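Side-chain contacts in thioesterase superfamily protein (Sulfolobus solfataricus, PDB 2GF6), which binds coenzyme A and, as a hot-dog-fold member of the 4-hydroxybenzoyl-CoA thioesterase family, probably hydrolyses fatty acyl-CoA thioesters: residues 54-59 against 123-128; 38-43 against 130-135. All blocks are in the same frame, centred on the assembly; numbering follows the deposited sequence.

Contact 1: 54-59 against 123-128; sequences ENLWFV and EMPKEI
Leu56 and Met124 mark the closest approach of the two backbones, their CA atoms 8.3 Å apart, where the start of strand 56-67 faces the turn that leads into helix 126-132; at that spacing the main chains form no hydrogen bond with each other, and side chains alone bridge the interval. Leu56 is the centre of the contact. With CG anti to the backbone N (chi1 -172°), its CD2 methyl is carried forward to meet two residues of the other segment. It lies 3.7 Å from CD of Pro125, the N-cap residue of the helix, and CD2 of Leu56 is equally close, 3.7 Å, to CD1 of Ile128 one turn further on, the two methyls meeting tip to tip. One leucine methyl thus touches both the cap and the first turn of the helix.

Alongside Leu56, selenomethionine Met124 makes a Met-aromatic contact with Phe58. Its SE sits 4.0 Å from CE1 of Phe58 and 5.2 Å from the ring centroid, 86° off the ring normal, so the selenium meets the rim of the ring near its plane rather than a face. The backbone of Phe58 is bonded elsewhere: it pairs with Pro50, and its carbonyl O accepts a hydrogen bond from Gln21 NE2 of the second subunit. Met124 likewise bonds through its backbone to Asn88. Between the segments themselves the chemistry is wholly apolar, which implies that shape and burial, with no directional bond, seat the last helix of this hot-dog domain against its sheet.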
ATOM      1  N   GLU A  54      -4.976   0.943 -25.242  1.00 33.58           N
ATOM      2  CA  GLU A  54      -4.409   2.298 -25.211  1.00 34.20           C
ATOM      3  C   GLU A  54      -5.471   3.399 -25.323  1.00 33.54           C
ATOM      4  O   GLU A  54      -5.277   4.492 -24.803  1.00 33.59           O
ATOM      5  CB  GLU A  54      -3.312   2.483 -26.285  1.00 33.97           C
ATOM      6  CG  GLU A  54      -3.735   2.195 -27.708  1.00 34.98           C
ATOM      7  CD  GLU A  54      -2.615   2.392 -28.724  1.00 36.26           C
ATOM      8  OE1 GLU A  54      -2.330   3.561 -29.101  1.00 38.06           O
ATOM      9  OE2 GLU A  54      -2.045   1.365 -29.188  1.00 40.85           O
ATOM     10  N   ASN A  55      -6.587   3.094 -25.985  1.00 33.23           N
ATOM     11  CA  ASN A  55      -7.700   4.040 -26.184  1.00 32.41           C
ATOM     12  C   ASN A  55      -8.871   3.917 -25.172  1.00 31.74           C
ATOM     13  O   ASN A  55      -9.822   4.690 -25.261  1.00 32.49           O
ATOM     14  CB  ASN A  55      -8.273   3.867 -27.591  1.00 33.00           C
ATOM     15  CG  ASN A  55      -7.274   4.182 -28.679  1.00 33.41           C
ATOM     16  OD1 ASN A  55      -6.601   5.208 -28.654  1.00 37.26           O
ATOM     17  ND2 ASN A  55      -7.182   3.303 -29.656  1.00 37.65           N
ATOM     18  N   LEU A  56      -8.821   2.963 -24.240  1.00 29.89           N
ATOM     19  CA  LEU A  56      -9.965   2.668 -23.351  1.00 29.14           C
ATOM     20  C   LEU A  56      -9.534   2.227 -21.987  1.00 28.81           C
ATOM     21  O   LEU A  56      -9.024   1.106 -21.815  1.00 28.13           O
ATOM     22  CB  LEU A  56     -10.858   1.588 -23.951  1.00 29.87           C
ATOM     23  CG  LEU A  56     -12.197   1.281 -23.267  1.00 28.99           C
ATOM     24  CD1 LEU A  56     -13.122   2.504 -23.190  1.00 26.78           C
ATOM     25  CD2 LEU A  56     -12.910   0.160 -23.996  1.00 28.69           C
ATOM     26  N   TRP A  57      -9.766   3.112 -21.017  1.00 28.30           N
ATOM     27  CA  TRP A  57      -9.545   2.838 -19.591  1.00 28.90           C
ATOM     28  C   TRP A  57     -10.826   3.014 -18.775  1.00 29.80           C
ATOM     29  O   TRP A  57     -11.707   3.746 -19.196  1.00 29.89           O
ATOM     30  CB  TRP A  57      -8.544   3.843 -19.055  1.00 28.63           C
ATOM     31  CG  TRP A  57      -7.105   3.646 -19.480  1.00 28.56           C
ATOM     32  CD1 TRP A  57      -6.608   2.808 -20.459  1.00 27.54           C
ATOM     33  CD2 TRP A  57      -5.993   4.377 -18.976  1.00 27.95           C
ATOM     34  NE1 TRP A  57      -5.250   2.958 -20.551  1.00 28.62           N
ATOM     35  CE2 TRP A  57      -4.847   3.915 -19.644  1.00 28.51           C
ATOM     36  CE3 TRP A  57      -5.852   5.371 -17.997  1.00 29.03           C
ATOM     37  CZ2 TRP A  57      -3.572   4.424 -19.373  1.00 29.00           C
ATOM     38  CZ3 TRP A  57      -4.604   5.863 -17.736  1.00 28.50           C
ATOM     39  CH2 TRP A  57      -3.477   5.399 -18.431  1.00 28.44           C
ATOM     40  N   PHE A  58     -10.893   2.374 -17.599  1.00 31.16           N
ATOM     41  CA  PHE A  58     -11.905   2.661 -16.586  1.00 31.90           C
ATOM     42  C   PHE A  58     -11.239   3.427 -15.427  1.00 31.64           C
ATOM     43  O   PHE A  58     -10.185   3.019 -14.913  1.00 31.40           O
ATOM     44  CB  PHE A  58     -12.550   1.363 -16.069  1.00 33.36           C
ATOM     45  CG  PHE A  58     -13.468   0.713 -17.067  1.00 35.30           C
ATOM     46  CD1 PHE A  58     -14.767   1.171 -17.226  1.00 36.35           C
ATOM     47  CD2 PHE A  58     -13.030  -0.336 -17.867  1.00 37.02           C
ATOM     48  CE1 PHE A  58     -15.612   0.592 -18.172  1.00 37.84           C
ATOM     49  CE2 PHE A  58     -13.879  -0.933 -18.830  1.00 39.18           C
ATOM     50  CZ  PHE A  58     -15.157  -0.465 -18.989  1.00 36.84           C
ATOM     51  N   VAL A  59     -11.840   4.542 -15.038  1.00 31.71           N
ATOM     52  CA  VAL A  59     -11.354   5.321 -13.905  1.00 31.91           C
ATOM     53  C   VAL A  59     -12.482   5.577 -12.934  1.00 32.20           C
ATOM     54  O   VAL A  59     -13.596   5.864 -13.366  1.00 33.00           O
ATOM     55  CB  VAL A  59     -10.667   6.677 -14.336  1.00 31.89           C
ATOM     56  CG1 VAL A  59      -9.557   6.419 -15.369  1.00 31.48           C
ATOM     57  CG2 VAL A  59     -11.656   7.706 -14.847  1.00 32.34           C
ATOM     58  N   GLU A 123     -18.029   6.715 -24.913  1.00 29.23           N
ATOM     59  CA  GLU A 123     -19.006   5.633 -24.986  1.00 30.10           C
ATOM     60  C   GLU A 123     -18.281   4.287 -25.025  1.00 31.61           C
ATOM     61  O   GLU A 123     -17.295   4.146 -25.735  1.00 32.25           O
ATOM     62  CB  GLU A 123     -19.871   5.799 -26.239  1.00 30.17           C
ATOM     63  CG  GLU A 123     -20.852   4.651 -26.475  1.00 30.98           C
ATOM     64  CD  GLU A 123     -21.991   5.006 -27.396  1.00 29.56           C
ATOM     65  OE1 GLU A 123     -22.763   5.920 -27.054  1.00 30.91           O
ATOM     66  OE2 GLU A 123     -22.123   4.369 -28.453  1.00 27.41           O
HETATM   67  N   MSE A 124     -18.750   3.304 -24.254  1.00 33.00           N
HETATM   68  CA  MSE A 124     -18.197   1.944 -24.330  1.00 33.80           C
HETATM   69  C   MSE A 124     -18.502   1.305 -25.676  1.00 33.50           C
HETATM   70  O   MSE A 124     -19.610   1.402 -26.170  1.00 34.05           O
HETATM   71  CB  MSE A 124     -18.771   1.069 -23.241  1.00 33.49           C
HETATM   72  CG  MSE A 124     -18.304   1.496 -21.927  1.00 35.39           C
HETATM   73 SE   MSE A 124     -18.836   0.229 -20.578  0.75 37.45          SE
HETATM   74  CE  MSE A 124     -20.276   1.310 -19.704  1.00 38.08           C
ATOM     75  N   PRO A 125     -17.507   0.671 -26.293  1.00 33.63           N
ATOM     76  CA  PRO A 125     -17.775   0.058 -27.582  1.00 33.91           C
ATOM     77  C   PRO A 125     -18.910  -0.943 -27.479  1.00 34.64           C
ATOM     78  O   PRO A 125     -19.171  -1.471 -26.394  1.00 33.91           O
ATOM     79  CB  PRO A 125     -16.465  -0.676 -27.900  1.00 34.04           C
ATOM     80  CG  PRO A 125     -15.444  -0.028 -27.110  1.00 33.02           C
ATOM     81  CD  PRO A 125     -16.100   0.518 -25.894  1.00 33.71           C
ATOM     82  N   LYS A 126     -19.567  -1.222 -28.602  1.00 35.74           N
ATOM     83  CA  LYS A 126     -20.710  -2.117 -28.578  1.00 36.83           C
ATOM     84  C   LYS A 126     -20.209  -3.541 -28.293  1.00 37.23           C
ATOM     85  O   LYS A 126     -20.881  -4.296 -27.599  1.00 36.89           O
ATOM     86  CB  LYS A 126     -21.528  -2.016 -29.890  1.00 37.56           C
ATOM     87  CG  LYS A 126     -22.056  -0.556 -30.248  1.00 38.68           C
ATOM     88  CD  LYS A 126     -23.491  -0.162 -29.716  1.00 39.26           C
ATOM     89  CE  LYS A 126     -24.178   0.872 -30.683  1.00 39.54           C
ATOM     90  NZ  LYS A 126     -25.420   1.621 -30.188  1.00 37.98           N
ATOM     91  N   GLU A 127     -19.028  -3.906 -28.805  1.00 37.92           N
ATOM     92  CA  GLU A 127     -18.401  -5.167 -28.391  1.00 39.06           C
ATOM     93  C   GLU A 127     -18.640  -5.360 -26.892  1.00 38.62           C
ATOM     94  O   GLU A 127     -19.267  -6.331 -26.457  1.00 39.16           O
ATOM     95  CB  GLU A 127     -16.878  -5.188 -28.640  1.00 39.17           C
ATOM     96  CG  GLU A 127     -16.094  -6.076 -27.587  1.00 41.09           C
ATOM     97  CD  GLU A 127     -14.631  -6.368 -27.933  1.00 41.46           C
ATOM     98  OE1 GLU A 127     -14.358  -6.853 -29.072  1.00 44.56           O
ATOM     99  OE2 GLU A 127     -13.766  -6.156 -27.037  1.00 43.34           O
ATOM    100  N   ILE A 128     -18.153  -4.400 -26.119  1.00 37.92           N
ATOM    101  CA  ILE A 128     -18.148  -4.479 -24.662  1.00 37.46           C
ATOM    102  C   ILE A 128     -19.541  -4.362 -24.054  1.00 37.35           C
ATOM    103  O   ILE A 128     -19.888  -5.105 -23.122  1.00 36.79           O
ATOM    104  CB  ILE A 128     -17.174  -3.414 -24.101  1.00 37.35           C
ATOM    105  CG1 ILE A 128     -15.730  -3.903 -24.310  1.00 36.91           C
ATOM    106  CG2 ILE A 128     -17.428  -3.095 -22.618  1.00 37.64           C
ATOM    107  CD1 ILE A 128     -14.813  -2.862 -24.889  1.00 37.33           C
TER

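Contact 2: 38-43 against 130-135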
ATOM      1  N   GLU A  38     -12.482  -6.988 -11.336  1.00 28.56           N
ATOM      2  CA  GLU A  38     -11.591  -7.497 -12.339  1.00 28.81           C
ATOM      3  C   GLU A  38     -12.052  -8.873 -12.782  1.00 28.61           C
ATOM      4  O   GLU A  38     -12.073  -9.134 -13.972  1.00 27.37           O
ATOM      5  CB  GLU A  38     -10.153  -7.556 -11.834  1.00 29.20           C
ATOM      6  CG  GLU A  38      -9.191  -8.086 -12.880  1.00 29.38           C
ATOM      7  CD  GLU A  38      -7.718  -7.906 -12.541  1.00 30.43           C
ATOM      8  OE1 GLU A  38      -7.342  -7.434 -11.430  1.00 33.75           O
ATOM      9  OE2 GLU A  38      -6.916  -8.228 -13.423  1.00 29.09           O
ATOM     10  N   LYS A  39     -12.428  -9.748 -11.836  1.00 28.38           N
ATOM     11  CA  LYS A  39     -12.816 -11.121 -12.209  1.00 28.49           C
ATOM     12  C   LYS A  39     -14.104 -11.115 -13.022  1.00 28.35           C
ATOM     13  O   LYS A  39     -14.219 -11.792 -14.045  1.00 28.59           O
ATOM     14  CB  LYS A  39     -12.972 -12.011 -10.960  1.00 28.57           C
ATOM     15  CG  LYS A  39     -13.212 -13.486 -11.283  1.00 28.92           C
ATOM     16  CD  LYS A  39     -13.589 -14.340 -10.041  1.00 29.58           C
ATOM     17  CE  LYS A  39     -14.995 -14.031  -9.519  1.00 31.20           C
ATOM     18  NZ  LYS A  39     -16.089 -14.870 -10.150  1.00 32.05           N
ATOM     19  N   PHE A  40     -15.076 -10.332 -12.560  1.00 28.59           N
ATOM     20  CA  PHE A  40     -16.326 -10.172 -13.281  1.00 28.54           C
ATOM     21  C   PHE A  40     -16.112  -9.752 -14.738  1.00 28.44           C
ATOM     22  O   PHE A  40     -16.685 -10.341 -15.653  1.00 28.13           O
ATOM     23  CB  PHE A  40     -17.233  -9.162 -12.571  1.00 28.60           C
ATOM     24  CG  PHE A  40     -18.384  -8.721 -13.402  1.00 28.55           C
ATOM     25  CD1 PHE A  40     -19.485  -9.526 -13.553  1.00 29.79           C
ATOM     26  CD2 PHE A  40     -18.348  -7.504 -14.068  1.00 31.08           C
ATOM     27  CE1 PHE A  40     -20.540  -9.121 -14.326  1.00 29.70           C
ATOM     28  CE2 PHE A  40     -19.402  -7.091 -14.844  1.00 29.20           C
ATOM     29  CZ  PHE A  40     -20.504  -7.896 -14.974  1.00 29.45           C
ATOM     30  N   ILE A  41     -15.306  -8.714 -14.941  1.00 28.53           N
ATOM     31  CA  ILE A  41     -15.085  -8.190 -16.291  1.00 28.61           C
ATOM     32  C   ILE A  41     -14.446  -9.259 -17.173  1.00 27.80           C
ATOM     33  O   ILE A  41     -14.833  -9.449 -18.338  1.00 27.73           O
ATOM     34  CB  ILE A  41     -14.227  -6.884 -16.236  1.00 28.53           C
ATOM     35  CG1 ILE A  41     -15.063  -5.738 -15.660  1.00 30.09           C
ATOM     36  CG2 ILE A  41     -13.707  -6.489 -17.627  1.00 29.14           C
ATOM     37  CD1 ILE A  41     -16.372  -5.433 -16.423  1.00 29.59           C
ATOM     38  N   LYS A  42     -13.503 -10.003 -16.594  1.00 28.27           N
ATOM     39  CA  LYS A  42     -12.802 -11.037 -17.330  1.00 28.49           C
ATOM     40  C   LYS A  42     -13.788 -12.077 -17.788  1.00 28.38           C
ATOM     41  O   LYS A  42     -13.831 -12.409 -18.959  1.00 26.96           O
ATOM     42  CB  LYS A  42     -11.749 -11.692 -16.458  1.00 29.09           C
ATOM     43  CG  LYS A  42     -10.919 -12.748 -17.177  1.00 31.23           C
ATOM     44  CD  LYS A  42     -10.303 -13.733 -16.182  1.00 34.64           C
ATOM     45  CE  LYS A  42      -8.850 -13.424 -15.892  1.00 36.09           C
ATOM     46  NZ  LYS A  42      -7.979 -14.239 -16.787  1.00 35.50           N
ATOM     47  N   GLU A  43     -14.589 -12.581 -16.851  1.00 28.85           N
ATOM     48  CA  GLU A  43     -15.542 -13.654 -17.154  1.00 29.31           C
ATOM     49  C   GLU A  43     -16.754 -13.202 -18.004  1.00 29.02           C
ATOM     50  O   GLU A  43     -17.242 -13.945 -18.856  1.00 28.31           O
ATOM     51  CB  GLU A  43     -16.023 -14.304 -15.853  1.00 29.01           C
ATOM     52  CG  GLU A  43     -14.929 -15.058 -15.127  1.00 30.83           C
ATOM     53  CD  GLU A  43     -15.318 -15.571 -13.720  1.00 31.67           C
ATOM     54  OE1 GLU A  43     -16.321 -15.103 -13.124  1.00 34.97           O
ATOM     55  OE2 GLU A  43     -14.575 -16.440 -13.198  1.00 36.99           O
ATOM     56  N   ASP A 130     -22.548  -5.028 -25.430  1.00 36.44           N
ATOM     57  CA  ASP A 130     -23.363  -6.205 -25.724  1.00 36.02           C
ATOM     58  C   ASP A 130     -23.142  -7.285 -24.659  1.00 35.40           C
ATOM     59  O   ASP A 130     -24.090  -7.900 -24.191  1.00 34.98           O
ATOM     60  CB  ASP A 130     -23.057  -6.745 -27.137  1.00 36.37           C
ATOM     61  CG  ASP A 130     -23.580  -5.821 -28.265  1.00 37.04           C
ATOM     62  OD1 ASP A 130     -24.369  -4.902 -27.961  1.00 39.02           O
ATOM     63  OD2 ASP A 130     -23.221  -6.019 -29.460  1.00 38.20           O
ATOM     64  N   LYS A 131     -21.890  -7.485 -24.250  1.00 35.09           N
ATOM     65  CA  LYS A 131     -21.559  -8.527 -23.260  1.00 34.91           C
ATOM     66  C   LYS A 131     -21.948  -8.150 -21.826  1.00 34.82           C
ATOM     67  O   LYS A 131     -22.522  -8.959 -21.101  1.00 34.23           O
ATOM     68  CB  LYS A 131     -20.076  -8.906 -23.357  1.00 35.06           C
ATOM     69  CG  LYS A 131     -19.731  -9.700 -24.623  1.00 34.68           C
ATOM     70  CD  LYS A 131     -18.598 -10.708 -24.380  1.00 36.24           C
ATOM     71  CE  LYS A 131     -18.581 -11.849 -25.395  1.00 36.00           C
ATOM     72  NZ  LYS A 131     -19.627 -12.888 -25.161  1.00 36.33           N
ATOM     73  N   LEU A 132     -21.645  -6.920 -21.430  1.00 35.50           N
ATOM     74  CA  LEU A 132     -22.086  -6.390 -20.144  1.00 36.37           C
ATOM     75  C   LEU A 132     -23.586  -6.383 -19.965  1.00 36.95           C
ATOM     76  O   LEU A 132     -24.070  -6.506 -18.851  1.00 37.06           O
ATOM     77  CB  LEU A 132     -21.614  -4.949 -19.957  1.00 36.71           C
ATOM     78  CG  LEU A 132     -20.293  -4.745 -19.238  1.00 37.25           C
ATOM     79  CD1 LEU A 132     -20.038  -3.258 -19.112  1.00 37.86           C
ATOM     80  CD2 LEU A 132     -20.303  -5.439 -17.866  1.00 38.18           C
ATOM     81  N   SER A 133     -24.327  -6.204 -21.055  1.00 38.21           N
ATOM     82  CA  SER A 133     -25.789  -6.085 -20.979  1.00 38.85           C
ATOM     83  C   SER A 133     -26.501  -7.414 -20.674  1.00 39.43           C
ATOM     84  O   SER A 133     -27.692  -7.405 -20.354  1.00 39.60           O
ATOM     85  CB  SER A 133     -26.354  -5.480 -22.266  1.00 38.61           C
ATOM     86  OG  SER A 133     -26.558  -6.482 -23.235  1.00 39.74           O
ATOM     87  N   ILE A 134     -25.786  -8.540 -20.768  1.00 40.15           N
ATOM     88  CA  ILE A 134     -26.364  -9.855 -20.460  1.00 40.78           C
ATOM     89  C   ILE A 134     -26.322 -10.181 -18.961  1.00 41.34           C
ATOM     90  O   ILE A 134     -25.294  -9.999 -18.316  1.00 40.52           O
ATOM     91  CB  ILE A 134     -25.644 -10.986 -21.226  1.00 40.86           C
ATOM     92  CG1 ILE A 134     -25.663 -10.699 -22.730  1.00 40.91           C
ATOM     93  CG2 ILE A 134     -26.310 -12.360 -20.944  1.00 41.04           C
ATOM     94  CD1 ILE A 134     -24.874 -11.692 -23.541  1.00 40.99           C
ATOM     95  N   LYS A 135     -27.445 -10.699 -18.450  1.00 42.54           N
ATOM     96  CA  LYS A 135     -27.604 -11.203 -17.063  1.00 43.28           C
ATOM     97  C   LYS A 135     -28.090 -10.090 -16.103  1.00 43.97           C
ATOM     98  O   LYS A 135     -27.883  -8.881 -16.294  1.00 44.43           O
ATOM     99  CB  LYS A 135     -26.322 -11.891 -16.527  1.00 43.25           C
ATOM    100  CG  LYS A 135     -26.540 -12.793 -15.303  1.00 42.82           C
ATOM    101  CD  LYS A 135     -25.350 -13.724 -14.968  1.00 43.18           C
ATOM    102  CE  LYS A 135     -25.192 -14.994 -15.867  1.00 42.75           C
ATOM    103  NZ  LYS A 135     -24.107 -15.917 -15.364  1.00 39.42           N
ATOM    104  OXT LYS A 135     -28.750 -10.377 -15.091  1.00 44.60           O
TER
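Leu132 meets Phe40 and Ile41 with a single methyl, CD2, joining the short C-terminal helix 126-132 to the long helix 26-45 of the hot-dog fold. The CD2 atom of Leu132 comes within 3.6 Å of CE2 of Phe40 and 3.8 Å of its CZ, lying near the plane of the ring, at the edge. This is therefore a methyl against the aromatic rim; the ring of Phe40 also meets that of Tyr7, with their planes about 30° apart. In Phe40, chi1 (167°) carries the ring out beside Leu132, and chi2 turns its CE2-CZ edge to the methyl.

Ile41 adds a looser touch, its CD1 standing 4.2 Å from CD2 of Leu132. Around the trio, Leu81 and Phe93 from the sheet pack on Phe40, while Ile85 and Ile91 pack on Leu132, so the leucine lies between the long helix and the strands, touching both. Within helix 26-45, Lys39 NZ forms a salt bridge with Glu43 OE1 at 3.0 Å. No hydrogen bond or salt bridge joins 38-43 to 130-135; polar partners lie within each segment or elsewhere, as where Lys135 NZ meets Glu6, and what these two segments share is dispersion and burial alone.

Both contacts use helix 126-132, contact 1 at its N-terminal end and contact 2 near its C-terminal end, so together they join the helix to the start of strand 56-67 and to the long helix 26-45. Along the chain, contact 1 is nested within the loop that contact 2 closes. Each is buried and apolar, but contact 1 buries about twice the surface, 185 against 89 Å². Both have one aromatic ring met at its edge, by a selenium in contact 1 and by a leucine methyl in contact 2; contact 1 adds a proline. Contact 1 lies further from the chain centre and nearer the CoA-binding residues. The two meet directly, Met124 SE packing 4.0 Å from Leu132 CD1, which makes their apolar surfaces continuous.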